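Local atomic coordinates of SusD superfamily protein (Bacteroides fragilis, PDB entry 3L22), a protein that belongs to the SusD family and probably binds sugars at the bacterial outer membrane, where relatives take part in glycan uptake. Residues Val56-Asn61 with Lys275-Asp280. Numbering follows the deposited sequence.
Sequences VINISN and KIMLID
Bends at chi2 and chi3 (-62°) fold the selenomethionine M277 back over its partner strand, bringing SE beside N58 and CE against V56, while N58 reaches M277 with CG anti to its backbone N (chi1 -173°). The motif is a two-stranded antiparallel sheet, strand 56-58 with strand 277-279, that joins parts of a SusD-family chain more than 200 residues apart. I57 and L278 form its hydrogen-bonded pair: I57 N donates to L278 O at 2.7 Å, and L278 N returns a bond to I57 O at 2.9 Å. Beyond the strand, I59 N still reaches I276 O, 2.8 Å away and nearly straight at 166°. On the face of N58 and M277, SE lies 3.6 Å from N58 ND2, whose hydrogen bonds go to N51 OD1 and T65 O. M277 CE also meets V56 CG2 tightly at 3.4 Å. I57 and L278 share the other face; in the conformer given, I57 CG1 packs on L278 CB. Near V56, one water donates to both V56 O and D280 OD2, while D280 OD1 accepts from S283 N. N58 OD1 closes an Asx turn, accepting from S60 N at 3.0 Å, and takes a second bond from S60 OG, which lies in its carbonyl plane on a lone pair.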
loop_
_atom_site.group_PDB
_atom_site.type_symbol
_atom_site.label_atom_id
_atom_site.label_comp_id
_atom_site.label_asym_id
_atom_site.label_seq_id
_atom_site.Cartn_x
_atom_site.Cartn_y
_atom_site.Cartn_z
ATOM N N VAL A 56 -0.484 0.930 15.425
ATOM C CA VAL A 56 0.848 1.236 15.941
ATOM C C VAL A 56 0.801 2.645 16.484
ATOM O O VAL A 56 -0.155 3.369 16.175
ATOM C CB VAL A 56 1.937 1.069 14.841
ATOM C CG1 VAL A 56 2.114 -0.424 14.533
ATOM C CG2 VAL A 56 1.635 1.884 13.559
ATOM N N ILE A 57 1.792 2.991 17.329
ATOM C CA ILE A 57 1.974 4.349 17.816
ATOM C C ILE A 57 3.368 4.824 17.526
ATOM O O ILE A 57 4.298 4.047 17.556
ATOM C CB ILE A 57 1.730 4.509 19.341
ATOM C CG1 ILE A 57 2.557 3.487 20.168
ATOM C CG2 ILE A 57 0.274 4.401 19.587
ATOM C CD1 ILE A 57 2.536 3.725 21.703
ATOM N N ASN A 58 3.489 6.117 17.255
ATOM C CA ASN A 58 4.757 6.765 17.029
ATOM C C ASN A 58 5.065 7.556 18.296
ATOM O O ASN A 58 4.347 8.496 18.626
ATOM C CB ASN A 58 4.668 7.693 15.800
ATOM C CG ASN A 58 6.012 8.272 15.394
ATOM O OD1 ASN A 58 6.833 8.641 16.266
ATOM N ND2 ASN A 58 6.262 8.349 14.064
ATOM N N ILE A 59 6.107 7.156 19.014
ATOM C CA ILE A 59 6.492 7.829 20.263
ATOM C C ILE A 59 7.779 8.653 20.114
ATOM O O ILE A 59 8.389 9.057 21.089
ATOM C CB ILE A 59 6.540 6.836 21.473
ATOM C CG1 ILE A 59 7.434 5.615 21.219
ATOM C CG2 ILE A 59 5.114 6.367 21.859
ATOM C CD1 ILE A 59 8.910 5.923 21.159
ATOM N N SER A 60 8.188 8.934 18.891
ATOM C CA SER A 60 9.518 9.533 18.657
ATOM C C SER A 60 9.586 10.992 19.036
ATOM O O SER A 60 10.687 11.484 19.316
ATOM C CB SER A 60 9.919 9.424 17.182
ATOM O OG SER A 60 9.054 10.165 16.316
ATOM N N ASN A 61 8.436 11.681 19.026
ATOM C CA ASN A 61 8.393 13.140 19.230
ATOM C C ASN A 61 9.286 13.875 18.246
ATOM O O ASN A 61 9.792 14.932 18.545
ATOM C CB ASN A 61 8.791 13.517 20.670
ATOM C CG ASN A 61 8.348 14.934 21.060
ATOM O OD1 ASN A 61 7.280 15.380 20.669
ATOM N ND2 ASN A 61 9.184 15.644 21.811
ATOM N N LYS A 275 12.274 2.990 19.823
ATOM C CA LYS A 275 12.383 4.442 19.962
ATOM C C LYS A 275 11.492 5.217 18.997
ATOM O O LYS A 275 11.386 6.441 19.113
ATOM C CB LYS A 275 13.834 4.871 19.764
ATOM C CG LYS A 275 14.774 4.311 20.869
ATOM C CD LYS A 275 16.213 4.779 20.689
ATOM C CE LYS A 275 17.125 4.225 21.789
ATOM N NZ LYS A 275 18.564 4.389 21.387
ATOM N N ILE A 276 10.871 4.530 18.041
ATOM C CA ILE A 276 10.004 5.225 17.097
ATOM C C ILE A 276 8.607 4.638 17.136
ATOM O O ILE A 276 7.733 5.240 17.778
ATOM C CB ILE A 276 10.596 5.298 15.655
ATOM C CG1 ILE A 276 12.014 5.908 15.692
ATOM C CG2 ILE A 276 9.649 6.104 14.723
ATOM C CD1 ILE A 276 12.761 5.850 14.357
HETATM N N MSE A 277 8.392 3.491 16.459
HETATM C CA MSE A 277 7.092 2.846 16.400
HETATM C C MSE A 277 7.024 1.731 17.443
HETATM O O MSE A 277 7.990 0.980 17.618
HETATM C CB MSE A 277 6.815 2.237 15.030
HETATM C CG MSE A 277 7.046 3.147 13.841
HETATM SE SE MSE A 277 6.068 4.797 13.863
HETATM C CE MSE A 277 4.281 4.043 13.851
ATOM N N LEU A 278 5.870 1.653 18.112
ATOM C CA LEU A 278 5.488 0.531 18.960
ATOM C C LEU A 278 4.103 0.064 18.521
ATOM O O LEU A 278 3.354 0.788 17.838
ATOM C CB LEU A 278 5.463 0.952 20.427
ATOM C CG LEU A 278 6.760 1.413 21.112
ATOM C CD1 LEU A 278 6.460 1.991 22.549
ATOM C CD2 LEU A 278 7.767 0.197 21.163
ATOM N N ILE A 279 3.759 -1.148 18.922
ATOM C CA ILE A 279 2.402 -1.646 18.803
ATOM C C ILE A 279 1.527 -0.822 19.755
ATOM O O ILE A 279 1.927 -0.594 20.903
ATOM C CB ILE A 279 2.298 -3.103 19.228
ATOM C CG1 ILE A 279 3.181 -4.006 18.340
ATOM C CG2 ILE A 279 0.790 -3.568 19.204
ATOM C CD1 ILE A 279 3.335 -5.403 18.896
ATOM N N ASP A 280 0.356 -0.361 19.287
ATOM C CA ASP A 280 -0.641 0.270 20.184
ATOM C C ASP A 280 -1.405 -0.797 20.948
ATOM O O ASP A 280 -2.486 -1.262 20.517
ATOM C CB ASP A 280 -1.612 1.179 19.426
ATOM C CG ASP A 280 -2.487 2.015 20.363
ATOM O OD1 ASP A 280 -2.641 1.660 21.558
ATOM O OD2 ASP A 280 -2.990 3.056 19.893
HETATM O O HOH W 1 -2.309 4.471 17.457
#